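Local coordinates for protein ribose-phosphate pyrophosphokinase (Mycobacterium smegmatis, PDB 5MP7) that probably makes phosphoribosyl pyrophosphate by moving the pyrophosphoryl group of ATP onto the 1-hydroxyl of ribose 5-phosphate, with magnesium ions as cofactor, at residues 80-85 / 125-130; 231-236 / 256-261. All blocks are in the same frame, centred on the assembly; numbering follows the deposited sequence.

Contact 1: residues 80-85 / 125-130; sequences IMIDAL and KTAGAD
Ile82 meets Ala127 where helix 71-87 passes the end of helix 116-127, and this single branched side chain carries most of the contact from the side of helix 71-87. Its CB already lies within packing distance of the partner helix, 4.1 Å from Ala127 CB. From there the two branches part company. With CG1 placed beside the backbone N (chi1 -69°), CG2 stands anti to that nitrogen and is the branch delivered to the neighbouring segment. This methyl meets Ala127 CB at 3.8 Å and also lies against the two peptides that follow, Ile82 CG2 being 3.5 Å from Ala127 O in the first and 3.6 Å from Ala129 N in the second. The CG1-CD1 arm makes no comparable contact with residues 125-130; the side chain as a whole also packs on Ile93 and Ala95 of strand 92-97, beneath the two helices. The arrangement is that of an alpha/beta domain in which neighbouring helices lie on one side of a parallel sheet. Helix 116-127 ends here in a Schellman motif, Gly128 taking a positive phi (126°) that favours glycine and turns the chain toward strand 131-135. Gly128 N lies 3.8 Å from Ile82 CG2. No hydrogen bond joins the two segments. Ala127 O approaches Asp83 N at 3.7 Å but is bonded instead to Lys86 NZ, further along helix 71-87. Asp83 borders the same junction; its OD2 forms a salt bridge with Arg87, while OD1 accepts a hydrogen bond from Ile115 N of a second subunit.

Contact 2: residues 231-236 / 256-261; sequences DMIDTG and IAATHG. With ACT (acetate ion), chain D.
Met232 and His260 set out from the same face of a short parallel pairing, their CB atoms 3.9 Å apart, after which the methionine chain leads away; Ile233 is turned to the other face. There its CG1 arm, beside the backbone N (chi1 -58°), runs back over Ala258: CG1 lies 3.8 Å from Ala258 CB, and CD1 continues to Ile256 CG2 at 4.0 Å, the two isoleucines crossing at a slant. The backbone holds these orientations. His260 N donates to Asp231 O in the carbonyl plane, and Ile233 N donates to His260 O at 3.0 Å, almost in line with the carbonyl bond. Thr259 N adds a weak bond to Asp231 O, so that this oxygen receives two amides at the corner of the chain. The imidazole of His260 has Thr259 CG2 over the centre of one face, 3.7 Å above the plane, and its nitrogens are engaged by Thr284 OG1 and Asp136 O. The carboxylate of Asp231 has its partner outside the pairing: OD2 bonds to His138, a predicted magnesium ligand. Beyond Ile233 the chain enters the predicted ribose 5-phosphate loop. Thr235 N and OG1 both bond to OXT of an acetate, probably from the crystallisation liquor, the hydroxyl at 2.7 Å, and Gly236 N reaches the other oxygen weakly; this is consistent with a phosphate-binding site at the N-terminus of a helix. Strands 225-230 and 253-258, neighbours in the mixed sheet, both turn a corner before pairing again here, with helices 237-248 and 267-273 packed against Ile233 and Ile256.

Overall arrangement
The two contacts follow one another along the chain, contact 1 closing before contact 2 opens, and they belong to different halves of the subunit. Their centres lie 30 Å apart and their nearest atoms about 18 Å, so neither touches the other. Contact 1 joins two helices that accompany the five-stranded parallel sheet of the N-terminal half; contact 2 lies where two neighbouring strands of the seven-stranded mixed sheet turn a corner and pair again as a separate two-stranded sheet. Their settings differ: residues 80-85 and 125-130 lie away from the annotated sites and border another subunit of the hexamer, whereas residues 231-236 carry part of the predicted ribose 5-phosphate site and touch no other protein chain.

Contact 1: residues 80-85 / 125-130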
loop_
_atom_site.group_PDB
_atom_site.type_symbol
_atom_site.label_atom_id
_atom_site.label_comp_id
_atom_site.label_asym_id
_atom_site.label_seq_id
_atom_site.Cartn_x
_atom_site.Cartn_y
_atom_site.Cartn_z
ATOM N N ILE A 80 8.689 31.635 -41.220
ATOM C CA ILE A 80 9.555 31.951 -40.070
ATOM C C ILE A 80 10.913 32.530 -40.527
ATOM O O ILE A 80 11.368 33.506 -39.978
ATOM C CB ILE A 80 9.714 30.745 -39.156
ATOM C CG1 ILE A 80 8.430 30.560 -38.378
ATOM C CG2 ILE A 80 10.820 30.917 -38.148
ATOM C CD1 ILE A 80 8.249 29.139 -37.857
ATOM N N MET A 81 11.504 31.959 -41.569
ATOM C CA MET A 81 12.737 32.481 -42.140
ATOM C C MET A 81 12.561 33.873 -42.708
ATOM O O MET A 81 13.445 34.717 -42.584
ATOM C CB MET A 81 13.262 31.561 -43.257
ATOM C CG MET A 81 13.983 30.347 -42.708
ATOM S SD MET A 81 14.332 29.004 -43.877
ATOM C CE MET A 81 15.753 29.659 -44.700
ATOM N N ILE A 82 11.449 34.110 -43.377
ATOM C CA ILE A 82 11.168 35.435 -43.910
ATOM C C ILE A 82 10.986 36.490 -42.789
ATOM O O ILE A 82 11.503 37.586 -42.924
ATOM C CB ILE A 82 9.972 35.383 -44.884
ATOM C CG1 ILE A 82 10.386 34.633 -46.138
ATOM C CG2 ILE A 82 9.503 36.784 -45.274
ATOM C CD1 ILE A 82 9.241 34.095 -46.924
ATOM N N ASP A 83 10.294 36.136 -41.694
ATOM C CA ASP A 83 10.187 36.982 -40.487
ATOM C C ASP A 83 11.555 37.345 -39.947
ATOM O O ASP A 83 11.814 38.485 -39.560
ATOM C CB ASP A 83 9.335 36.269 -39.390
ATOM C CG ASP A 83 9.227 37.078 -37.977
ATOM O OD1 ASP A 83 10.218 37.141 -37.183
ATOM O OD2 ASP A 83 8.133 37.604 -37.617
ATOM N N ALA A 84 12.424 36.354 -39.858
ATOM C CA ALA A 84 13.747 36.582 -39.322
ATOM C C ALA A 84 14.577 37.518 -40.197
ATOM O O ALA A 84 15.308 38.356 -39.692
ATOM C CB ALA A 84 14.456 35.255 -39.111
ATOM N N LEU A 85 14.466 37.379 -41.509
ATOM C CA LEU A 85 15.167 38.275 -42.415
ATOM C C LEU A 85 14.589 39.677 -42.359
ATOM O O LEU A 85 15.316 40.660 -42.458
ATOM C CB LEU A 85 15.078 37.781 -43.853
ATOM C CG LEU A 85 15.861 36.511 -44.150
ATOM C CD1 LEU A 85 15.377 35.886 -45.450
ATOM C CD2 LEU A 85 17.349 36.758 -44.244
ATOM N N LYS A 125 3.237 37.822 -47.846
ATOM C CA LYS A 125 3.321 39.283 -47.791
ATOM C C LYS A 125 3.440 39.822 -46.357
ATOM O O LYS A 125 4.262 40.685 -46.089
ATOM C CB LYS A 125 2.069 39.916 -48.432
ATOM C CG LYS A 125 2.079 41.432 -48.583
ATOM C CD LYS A 125 3.137 41.803 -49.593
ATOM C CE LYS A 125 3.322 43.303 -49.770
ATOM N NZ LYS A 125 4.613 43.497 -50.519
ATOM N N THR A 126 2.601 39.324 -45.464
ATOM C CA THR A 126 2.634 39.692 -44.083
ATOM C C THR A 126 3.977 39.318 -43.391
ATOM O O THR A 126 4.486 40.073 -42.564
ATOM C CB THR A 126 1.500 38.973 -43.359
ATOM O OG1 THR A 126 0.248 39.350 -43.925
ATOM C CG2 THR A 126 1.470 39.310 -41.879
ATOM N N ALA A 127 4.536 38.155 -43.715
ATOM C CA ALA A 127 5.833 37.748 -43.184
ATOM C C ALA A 127 6.960 38.681 -43.581
ATOM O O ALA A 127 7.960 38.763 -42.884
ATOM C CB ALA A 127 6.148 36.329 -43.609
ATOM N N GLY A 128 6.825 39.355 -44.716
ATOM C CA GLY A 128 7.819 40.320 -45.226
ATOM C C GLY A 128 8.319 40.098 -46.641
ATOM O O GLY A 128 9.259 40.762 -47.060
ATOM N N ALA A 129 7.742 39.172 -47.396
ATOM C CA ALA A 129 8.234 38.919 -48.746
ATOM C C ALA A 129 7.853 40.060 -49.686
ATOM O O ALA A 129 6.751 40.549 -49.669
ATOM C CB ALA A 129 7.696 37.607 -49.278
ATOM N N ASP A 130 8.789 40.436 -50.534
ATOM C CA ASP A 130 8.607 41.454 -51.538
ATOM C C ASP A 130 8.317 40.868 -52.928
ATOM O O ASP A 130 7.754 41.533 -53.767
ATOM C CB ASP A 130 9.857 42.336 -51.554
ATOM C CG ASP A 130 10.158 42.960 -50.144
ATOM O OD1 ASP A 130 9.233 43.685 -49.623
ATOM O OD2 ASP A 130 11.292 42.741 -49.574
#

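Contact 2: residues 231-236 / 256-261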
loop_
_atom_site.group_PDB
_atom_site.type_symbol
_atom_site.label_atom_id
_atom_site.label_comp_id
_atom_site.label_asym_id
_atom_site.label_seq_id
_atom_site.Cartn_x
_atom_site.Cartn_y
_atom_site.Cartn_z
ATOM N N ASP A 231 -0.036 19.446 -65.260
ATOM C CA ASP A 231 0.747 20.266 -64.345
ATOM C C ASP A 231 1.452 19.461 -63.276
ATOM O O ASP A 231 2.638 19.700 -63.000
ATOM C CB ASP A 231 -0.120 21.390 -63.745
ATOM C CG ASP A 231 -1.304 20.870 -62.907
ATOM O OD1 ASP A 231 -1.762 19.721 -63.129
ATOM O OD2 ASP A 231 -1.814 21.627 -62.048
ATOM N N MET A 232 0.757 18.486 -62.708
ATOM C CA MET A 232 1.314 17.665 -61.647
ATOM C C MET A 232 0.771 16.258 -61.711
ATOM O O MET A 232 -0.277 16.030 -62.284
ATOM C CB MET A 232 0.983 18.276 -60.291
ATOM C CG MET A 232 -0.462 18.127 -59.875
ATOM S SD MET A 232 -0.742 18.665 -58.193
ATOM C CE MET A 232 -0.597 20.463 -58.360
ATOM N N ILE A 233 1.474 15.335 -61.081
ATOM C CA ILE A 233 0.951 14.005 -60.856
ATOM C C ILE A 233 0.925 13.806 -59.367
ATOM O O ILE A 233 1.984 13.855 -58.735
ATOM C CB ILE A 233 1.868 12.947 -61.470
ATOM C CG1 ILE A 233 2.046 13.195 -62.968
ATOM C CG2 ILE A 233 1.293 11.560 -61.247
ATOM C CD1 ILE A 233 3.268 12.523 -63.548
ATOM N N ASP A 234 -0.259 13.577 -58.800
ATOM C CA ASP A 234 -0.375 13.329 -57.378
ATOM C C ASP A 234 -0.500 11.841 -57.009
ATOM O O ASP A 234 0.491 11.239 -56.623
ATOM C CB ASP A 234 -1.484 14.182 -56.756
ATOM C CG ASP A 234 -1.500 14.082 -55.263
ATOM O OD1 ASP A 234 -0.504 13.664 -54.662
ATOM O OD2 ASP A 234 -2.512 14.443 -54.678
ATOM N N THR A 235 -1.702 11.260 -57.062
ATOM C CA THR A 235 -1.900 9.815 -56.748
ATOM C C THR A 235 -1.790 8.961 -58.006
ATOM O O THR A 235 -1.618 7.743 -57.910
ATOM C CB THR A 235 -3.275 9.544 -56.125
ATOM O OG1 THR A 235 -4.306 10.044 -57.012
ATOM C CG2 THR A 235 -3.381 10.254 -54.791
ATOM N N GLY A 236 -1.853 9.609 -59.178
ATOM C CA GLY A 236 -1.747 8.929 -60.456
ATOM C C GLY A 236 -3.064 8.336 -60.951
ATOM O O GLY A 236 -3.080 7.628 -61.959
ATOM N N ILE A 256 4.005 10.393 -70.657
ATOM C CA ILE A 256 3.512 11.280 -69.614
ATOM C C ILE A 256 4.553 12.342 -69.270
ATOM O O ILE A 256 5.692 12.035 -69.042
ATOM C CB ILE A 256 3.160 10.520 -68.354
ATOM C CG1 ILE A 256 2.112 9.476 -68.702
ATOM C CG2 ILE A 256 2.592 11.482 -67.320
ATOM C CD1 ILE A 256 1.665 8.618 -67.541
ATOM N N ALA A 257 4.143 13.605 -69.298
ATOM C CA ALA A 257 5.010 14.718 -68.963
ATOM C C ALA A 257 4.288 15.683 -68.010
ATOM O O ALA A 257 3.173 16.074 -68.253
ATOM C CB ALA A 257 5.446 15.428 -70.204
ATOM N N ALA A 258 4.921 16.008 -66.903
ATOM C CA ALA A 258 4.369 16.919 -65.916
ATOM C C ALA A 258 5.486 17.659 -65.226
ATOM O O ALA A 258 6.582 17.136 -65.104
ATOM C CB ALA A 258 3.560 16.164 -64.880
ATOM N N THR A 259 5.226 18.876 -64.774
ATOM C CA THR A 259 6.240 19.609 -64.061
ATOM C C THR A 259 6.466 19.064 -62.673
ATOM O O THR A 259 7.612 18.848 -62.287
ATOM C CB THR A 259 5.867 21.069 -63.977
ATOM O OG1 THR A 259 5.756 21.561 -65.309
ATOM C CG2 THR A 259 6.922 21.861 -63.296
ATOM N N HIS A 260 5.408 18.872 -61.911
ATOM C CA HIS A 260 5.567 18.537 -60.513
ATOM C C HIS A 260 5.261 17.087 -60.229
ATOM O O HIS A 260 4.153 16.637 -60.487
ATOM C CB HIS A 260 4.627 19.391 -59.663
ATOM C CG HIS A 260 4.747 20.849 -59.932
ATOM N ND1 HIS A 260 5.850 21.579 -59.548
ATOM C CD2 HIS A 260 3.901 21.715 -60.538
ATOM C CE1 HIS A 260 5.683 22.839 -59.914
ATOM N NE2 HIS A 260 4.508 22.945 -60.522
ATOM N N GLY A 261 6.236 16.374 -59.684
ATOM C CA GLY A 261 6.068 15.007 -59.303
ATOM C C GLY A 261 5.809 15.020 -57.826
ATOM O O GLY A 261 6.740 15.066 -57.059
HETATM C C ACT D . -4.486 12.512 -59.380
HETATM O O ACT D . -3.647 12.238 -60.304
HETATM O OXT ACT D . -4.211 12.450 -58.160
HETATM C CH3 ACT D . -5.901 12.930 -59.670
#